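Local coordinates for protein ORF10 (Moritella marina, PDB 6RIW) that probably catalyses decarboxylative condensation in polyunsaturated fatty acid synthesis, this chain being the ketosynthase–chain length factor didomain of a longer synthase, at residues Val96-Gln99 / Ala100-Ala104; Lys523-Lys526 / Gly527-Glu531; Ile699-Ile702 / Thr703-His707. One frame throughout, in Å; residues are numbered along the deposited sequence.

Interaction 1. Residues Val96-Gln99 / Ala100-Ala104; sequences VTKQ and ALTDA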
loop_
_atom_site.group_PDB
_atom_site.type_symbol
_atom_site.label_atom_id
_atom_site.label_comp_id
_atom_site.label_asym_id
_atom_site.label_seq_id
_atom_site.Cartn_x
_atom_site.Cartn_y
_atom_site.Cartn_z
ATOM N N VAL A 96 -14.406 -11.853 2.607
ATOM C CA VAL A 96 -13.668 -12.995 2.058
ATOM C C VAL A 96 -12.844 -13.697 3.135
ATOM O O VAL A 96 -12.574 -14.898 3.019
ATOM C CB VAL A 96 -12.788 -12.602 0.852
ATOM C CG1 VAL A 96 -13.684 -12.128 -0.313
ATOM C CG2 VAL A 96 -11.716 -11.546 1.245
ATOM N N THR A 97 -12.454 -12.995 4.203
ATOM C CA THR A 97 -11.778 -13.671 5.309
ATOM C C THR A 97 -12.708 -14.671 5.995
ATOM O O THR A 97 -12.345 -15.842 6.184
ATOM C CB THR A 97 -11.254 -12.646 6.311
ATOM O OG1 THR A 97 -10.195 -11.906 5.699
ATOM C CG2 THR A 97 -10.665 -13.357 7.529
ATOM N N LYS A 98 -13.903 -14.224 6.376
ATOM C CA LYS A 98 -14.876 -15.099 7.033
ATOM C C LYS A 98 -15.232 -16.276 6.139
ATOM O O LYS A 98 -15.285 -17.428 6.597
ATOM C CB LYS A 98 -16.139 -14.307 7.388
ATOM C CG LYS A 98 -17.118 -15.013 8.334
ATOM C CD LYS A 98 -17.773 -13.975 9.240
ATOM C CE LYS A 98 -19.159 -14.362 9.703
ATOM N NZ LYS A 98 -20.047 -13.147 9.617
ATOM N N GLN A 99 -15.490 -16.002 4.861
ATOM C CA GLN A 99 -15.897 -17.066 3.949
ATOM C C GLN A 99 -14.773 -18.070 3.741
ATOM O O GLN A 99 -15.017 -19.284 3.708
ATOM C CB GLN A 99 -16.341 -16.475 2.606
ATOM C CG GLN A 99 -17.646 -15.641 2.679
ATOM C CD GLN A 99 -18.843 -16.466 3.123
ATOM O OE1 GLN A 99 -19.112 -17.532 2.578
ATOM N NE2 GLN A 99 -19.554 -15.982 4.129
ATOM N N ALA A 100 -13.537 -17.586 3.596
ATOM C CA ALA A 100 -12.424 -18.499 3.361
ATOM C C ALA A 100 -12.139 -19.347 4.589
ATOM O O ALA A 100 -11.893 -20.549 4.466
ATOM C CB ALA A 100 -11.168 -17.729 2.937
ATOM N N LEU A 101 -12.151 -18.744 5.784
ATOM C CA LEU A 101 -11.919 -19.528 6.993
ATOM C C LEU A 101 -13.058 -20.514 7.233
ATOM O O LEU A 101 -12.825 -21.662 7.635
ATOM C CB LEU A 101 -11.744 -18.598 8.190
ATOM C CG LEU A 101 -10.334 -18.002 8.212
ATOM C CD1 LEU A 101 -10.249 -16.974 9.308
ATOM C CD2 LEU A 101 -9.301 -19.102 8.409
ATOM N N THR A 102 -14.291 -20.096 6.960
ATOM C CA THR A 102 -15.418 -21.009 7.109
ATOM C C THR A 102 -15.335 -22.138 6.090
ATOM O O THR A 102 -15.624 -23.296 6.411
ATOM C CB THR A 102 -16.728 -20.231 6.977
ATOM O OG1 THR A 102 -16.774 -19.238 8.009
ATOM C CG2 THR A 102 -17.923 -21.169 7.150
ATOM N N ASP A 103 -14.909 -21.821 4.866
ATOM C CA ASP A 103 -14.672 -22.849 3.855
ATOM C C ASP A 103 -13.636 -23.861 4.327
ATOM O O ASP A 103 -13.806 -25.075 4.137
ATOM C CB ASP A 103 -14.210 -22.203 2.548
ATOM C CG ASP A 103 -14.129 -23.193 1.413
ATOM O OD1 ASP A 103 -15.099 -23.948 1.242
ATOM O OD2 ASP A 103 -13.111 -23.223 0.684
ATOM N N ALA A 104 -12.547 -23.386 4.934
ATOM C CA ALA A 104 -11.507 -24.302 5.388
ATOM C C ALA A 104 -11.886 -25.037 6.662
ATOM O O ALA A 104 -11.243 -26.037 6.994
ATOM C CB ALA A 104 -10.190 -23.551 5.606
#

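Interaction 2. Residues Lys523-Lys526 / Gly527-Glu531; sequences KAPK and GSYVE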
loop_
_atom_site.group_PDB
_atom_site.type_symbol
_atom_site.label_atom_id
_atom_site.label_comp_id
_atom_site.label_asym_id
_atom_site.label_seq_id
_atom_site.Cartn_x
_atom_site.Cartn_y
_atom_site.Cartn_z
ATOM N N LYS A 523 -3.380 27.427 16.243
ATOM C CA LYS A 523 -2.304 27.683 15.297
ATOM C C LYS A 523 -1.916 26.346 14.690
ATOM O O LYS A 523 -2.256 25.291 15.233
ATOM C CB LYS A 523 -1.086 28.334 15.989
ATOM C CG LYS A 523 -0.470 27.452 17.091
ATOM C CD LYS A 523 0.741 28.117 17.757
ATOM C CE LYS A 523 1.891 28.311 16.769
ATOM N NZ LYS A 523 2.663 27.053 16.694
ATOM N N ALA A 524 -1.220 26.380 13.564
ATOM C CA ALA A 524 -0.591 25.149 13.102
ATOM C C ALA A 524 0.486 24.769 14.122
ATOM O O ALA A 524 1.223 25.655 14.583
ATOM C CB ALA A 524 0.027 25.328 11.714
ATOM N N PRO A 525 0.570 23.502 14.548
ATOM C CA PRO A 525 1.513 23.151 15.619
ATOM C C PRO A 525 2.940 23.435 15.208
ATOM O O PRO A 525 3.312 23.304 14.048
ATOM C CB PRO A 525 1.293 21.641 15.830
ATOM C CG PRO A 525 -0.048 21.363 15.288
ATOM C CD PRO A 525 -0.279 22.358 14.159
ATOM N N LYS A 526 3.757 23.800 16.188
ATOM C CA LYS A 526 5.184 23.796 15.942
ATOM C C LYS A 526 5.628 22.340 15.824
ATOM O O LYS A 526 5.207 21.508 16.630
ATOM C CB LYS A 526 5.897 24.504 17.092
ATOM C CG LYS A 526 7.381 24.687 16.832
ATOM C CD LYS A 526 7.949 25.773 17.742
ATOM C CE LYS A 526 9.474 25.786 17.679
ATOM N NZ LYS A 526 10.001 26.549 18.848
ATOM N N GLY A 527 6.451 22.019 14.823
ATOM C CA GLY A 527 6.856 20.629 14.661
ATOM C C GLY A 527 8.027 20.462 13.721
ATOM O O GLY A 527 8.593 21.426 13.198
ATOM N N SER A 528 8.399 19.206 13.499
ATOM C CA SER A 528 9.571 18.925 12.664
ATOM C C SER A 528 9.131 18.773 11.203
ATOM O O SER A 528 9.037 17.684 10.633
ATOM C CB SER A 528 10.303 17.698 13.190
ATOM O OG SER A 528 11.441 17.394 12.408
ATOM N N TYR A 529 8.832 19.916 10.593
ATOM C CA TYR A 529 8.373 19.928 9.216
ATOM C C TYR A 529 9.562 19.901 8.277
ATOM O O TYR A 529 10.641 20.436 8.584
ATOM C CB TYR A 529 7.548 21.179 8.907
ATOM C CG TYR A 529 6.280 21.321 9.700
ATOM C CD1 TYR A 529 5.136 20.608 9.344
ATOM C CD2 TYR A 529 6.217 22.155 10.829
ATOM C CE1 TYR A 529 3.958 20.734 10.065
ATOM C CE2 TYR A 529 5.040 22.270 11.557
ATOM C CZ TYR A 529 3.911 21.570 11.156
ATOM O OH TYR A 529 2.740 21.697 11.886
ATOM N N VAL A 530 9.338 19.325 7.101
ATOM C CA VAL A 530 10.277 19.407 5.989
ATOM C C VAL A 530 9.783 20.514 5.057
ATOM O O VAL A 530 8.708 20.398 4.460
ATOM C CB VAL A 530 10.400 18.065 5.253
ATOM C CG1 VAL A 530 11.260 18.226 3.992
ATOM C CG2 VAL A 530 10.998 17.005 6.167
ATOM N N GLU A 531 10.562 21.596 4.911
ATOM C CA GLU A 531 10.098 22.673 4.040
ATOM C C GLU A 531 10.332 22.347 2.570
ATOM O O GLU A 531 9.488 22.648 1.719
ATOM C CB GLU A 531 10.782 24.002 4.413
ATOM C CG GLU A 531 10.529 25.123 3.371
ATOM C CD GLU A 531 10.800 26.535 3.900
ATOM O OE1 GLU A 531 11.505 26.682 4.927
ATOM O OE2 GLU A 531 10.308 27.503 3.270
#

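Interaction 3. Residues Ile699-Ile702 / Thr703-His707; sequences IENI and TLRQH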
loop_
_atom_site.group_PDB
_atom_site.type_symbol
_atom_site.label_atom_id
_atom_site.label_comp_id
_atom_site.label_asym_id
_atom_site.label_seq_id
_atom_site.Cartn_x
_atom_site.Cartn_y
_atom_site.Cartn_z
ATOM N N ILE A 699 -1.574 18.881 6.421
ATOM C CA ILE A 699 -2.772 19.202 7.186
ATOM C C ILE A 699 -3.679 17.979 7.284
ATOM O O ILE A 699 -4.391 17.796 8.284
ATOM C CB ILE A 699 -3.511 20.416 6.587
ATOM C CG1 ILE A 699 -4.572 20.913 7.581
ATOM C CG2 ILE A 699 -4.088 20.084 5.170
ATOM C CD1 ILE A 699 -5.242 22.258 7.196
ATOM N N GLU A 700 -3.652 17.115 6.275
ATOM C CA GLU A 700 -4.481 15.911 6.325
ATOM C C GLU A 700 -4.044 14.997 7.460
ATOM O O GLU A 700 -4.885 14.429 8.172
ATOM C CB GLU A 700 -4.408 15.163 4.997
ATOM C CG GLU A 700 -5.053 15.908 3.836
ATOM C CD GLU A 700 -4.101 16.822 3.064
ATOM O OE1 GLU A 700 -3.024 17.203 3.602
ATOM O OE2 GLU A 700 -4.439 17.176 1.913
ATOM N N ASN A 701 -2.732 14.834 7.644
ATOM C CA ASN A 701 -2.300 13.984 8.747
ATOM C C ASN A 701 -2.584 14.617 10.096
ATOM O O ASN A 701 -2.953 13.915 11.037
ATOM C CB ASN A 701 -0.824 13.624 8.668
ATOM C CG ASN A 701 -0.460 12.576 9.709
ATOM O OD1 ASN A 701 -0.991 11.459 9.672
ATOM N ND2 ASN A 701 0.398 12.932 10.658
ATOM N N ILE A 702 -2.410 15.933 10.232
ATOM C CA ILE A 702 -2.725 16.547 11.519
ATOM C C ILE A 702 -4.213 16.362 11.837
ATOM O O ILE A 702 -4.592 15.978 12.960
ATOM C CB ILE A 702 -2.310 18.035 11.539
ATOM C CG1 ILE A 702 -0.879 18.224 12.054
ATOM C CG2 ILE A 702 -3.177 18.795 12.584
ATOM C CD1 ILE A 702 0.186 17.475 11.289
ATOM N N THR A 703 -5.068 16.598 10.844
ATOM C CA THR A 703 -6.507 16.348 10.963
ATOM C C THR A 703 -6.806 14.914 11.397
ATOM O O THR A 703 -7.586 14.679 12.330
ATOM C CB THR A 703 -7.177 16.617 9.608
ATOM O OG1 THR A 703 -6.989 17.984 9.249
ATOM C CG2 THR A 703 -8.677 16.319 9.668
ATOM N N LEU A 704 -6.198 13.944 10.721
ATOM C CA LEU A 704 -6.436 12.540 11.043
ATOM C C LEU A 704 -6.002 12.204 12.468
ATOM O O LEU A 704 -6.752 11.575 13.229
ATOM C CB LEU A 704 -5.695 11.650 10.032
ATOM C CG LEU A 704 -5.700 10.151 10.359
ATOM C CD1 LEU A 704 -7.152 9.637 10.459
ATOM C CD2 LEU A 704 -4.911 9.358 9.322
ATOM N N ARG A 705 -4.762 12.557 12.834
ATOM C CA ARG A 705 -4.246 12.071 14.105
ATOM C C ARG A 705 -4.880 12.778 15.279
ATOM O O ARG A 705 -4.963 12.184 16.359
ATOM C CB ARG A 705 -2.717 12.211 14.153
ATOM C CG ARG A 705 -2.025 11.525 12.942
ATOM C CD ARG A 705 -2.302 10.021 12.888
ATOM N NE ARG A 705 -1.713 9.420 11.682
ATOM C CZ ARG A 705 -1.676 8.114 11.422
ATOM N NH1 ARG A 705 -2.176 7.225 12.288
ATOM N NH2 ARG A 705 -1.127 7.694 10.281
ATOM N N GLN A 706 -5.395 13.993 15.079
ATOM C CA GLN A 706 -6.179 14.634 16.137
ATOM C C GLN A 706 -7.378 13.797 16.562
ATOM O O GLN A 706 -7.863 13.955 17.690
ATOM C CB GLN A 706 -6.678 16.010 15.680
ATOM C CG GLN A 706 -5.674 17.127 15.892
ATOM C CD GLN A 706 -6.373 18.460 16.021
ATOM O OE1 GLN A 706 -6.132 19.190 16.973
ATOM N NE2 GLN A 706 -7.292 18.767 15.077
ATOM N N HIS A 707 -7.909 12.949 15.671
ATOM C CA HIS A 707 -9.017 12.071 16.045
ATOM C C HIS A 707 -8.623 11.032 17.085
ATOM O O HIS A 707 -9.508 10.496 17.751
ATOM C CB HIS A 707 -9.602 11.333 14.823
ATOM C CG HIS A 707 -10.169 12.241 13.778
ATOM N ND1 HIS A 707 -11.081 13.228 14.073
ATOM C CD2 HIS A 707 -9.942 12.323 12.441
ATOM C CE1 HIS A 707 -11.400 13.877 12.965
ATOM N NE2 HIS A 707 -10.714 13.358 11.961
HETATM O O HOH W 1 0.281 9.062 8.123
#

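Interaction 1. Residues Val96-Gln99 / Ala100-Ala104
Thr102 folds back on Lys98 one turn earlier in helix 88-104. Its CB already lies 3.2 Å from Lys98 O, and 3.8 Å from Gln99 O. From CB the two branches part: CG2 stands anti to the backbone N, beside the carbonyl carbon, and OG1 anti to the carbonyl carbon (chi1 -60°), which carries the hydroxyl back to the preceding turn. There OG1 donates a hydrogen bond of 2.7 Å to Lys98 O. That oxygen also takes the regular helical bond from Thr102 N at 2.9 Å. The two donors reach it from opposite faces of the carbonyl plane, the hydroxyl tilted 33° out of it and the amide 25°. The lysine itself turns elsewhere, its NZ bonding Ser74 O and making a cation-pi contact with Tyr76.

On the neighbouring ridge Thr97 and Leu101 run side by side, methyl CG2 of Thr97 meeting CD1 of Leu101 at 4.1 Å, while Thr97 OG1 bonds Gly93 O. Ala100 brings its CB to 3.2 Å from Val96 O and faces Ala10 of strand 4-12 and Met265 of strand 259-270. Asp103, whose N bonds Gln99 O at 2.8 Å, directs OD2 to Ile9 N and Tyr282 OH.

Near the helix's C-terminal end, the Thr102 hydroxyl thus gives its proton to the Lys98 carbonyl, so that this exposed polar side chain is satisfied within the helix and one carbonyl has two donors.

Interaction 2. Residues Lys523-Lys526 / Gly527-Glu531
A tyrosine closes the loop that runs through the short, weakly bonded strand 527-528, its hydroxyl reaching back across the bend to a backbone carbonyl four residues earlier. Tyr529 OH donates a hydrogen bond of 2.8 Å to Pro525 O, arriving at a C=O...O angle of 138° and 21° from the carbonyl plane. The acceptor lies at the edge of the phenol ring, near its plane, and CE2 also passes 3.2 Å from Pro525 O. The side chains of Pro525 and Tyr529 cross at about a right angle, with the proline CD 3.8 Å from the hydroxyl oxygen. Swinging CG anti to the carbonyl carbon (chi1 -62°) aims the tyrosine ring back over the bend instead of onward along the chain.

Between the two partners the chain straightens through Gly527 and then folds sharply at Ser528, the centre of an inverse gamma turn whose Tyr529 N to Gly527 O bond, at 3.0 Å, is weak. Strand 527-528 runs parallel to strand 741-752 within the second ketosynthase-like half of the didomain, and Val741 touches both Pro525 and Tyr529. Leu501 and Pro502 add further cover to the tyrosine.

Ahead of the proline, Lys523 curls round so that NZ bonds Ala524 O at 2.9 Å, while the same ammonium group forms a salt bridge with Glu500. Lys526 instead extends from the bend, and its side chain touches Glu500 as well.

Interaction 3. Residues Ile699-Ile702 / Thr703-His707
Thr703 doubles back on Ile699, where the short helix 699-706 begins. Its OG1 donates a 2.8 Å hydrogen bond to Ile699 O, which also accepts from Thr703 N at 2.9 Å; hydroxyl and amide come from opposite faces of the carbonyl plane, the hydroxyl standing well above it. The Ile699 side chain crosses that of Thr703 obliquely, CG1 nearest the hydroxyl. Leu704 continues the helical bonding to Glu700 O and lays CD2 over one face of the Arg705 guanidinium, 3.9 Å above its plane and offset toward the rim.

Arg705 carries the chief side-chain contact. Its CG stands beside the backbone N (chi1 -54°) and a second bend at chi2 folds the chain toward Asn701, CG passing 3.2 Å from Asn701 O. NE then donates to Asn701 OD1 at 3.0 Å with a fairly straight N-H...O angle of 165°. The oxygen lies nearly in the guanidinium plane, although amide and guanidinium planes are turned 64° apart. A water bridges the pair, donating to OD1 and accepting from NH2 at 2.9 Å, while Asn701 ND2 is held by Ser696 O. A leucine in place of Arg705 would probably leave Asn701 OD1 without its NE partner and the water without the NH2 it accepts from. Gln706 brings CG to 3.3 Å from Ile702 O and sends NE2 to Leu519 O.

Leu136 of helix 129-148 packs on Ile699 and Thr703, as do Val515 and Leu519 of helix 513-519 respectively, whereas Arg705 lies against loop residues Trp739 and Phe838.

In the fold
The three contacts share no secondary-structure element. Interaction 1, partly buried, lies in the first ketosynthase-like half, its centre about 35 Å from that of interaction 3 and 45 Å from that of interaction 2; the latter two, both buried, belong to the second half, with centres about 13 Å apart and no direct touch. Interactions 1 and 3 both use a threonine hydroxyl to double a helical carbonyl bond, but the threonine of 100-104 is exposed and that of 703-707 buried. Only interaction 3 adds a bond between two side chains, bridged by water. Interaction 2 replaces helical repetition with a single phenol-to-carbonyl bond across a loop.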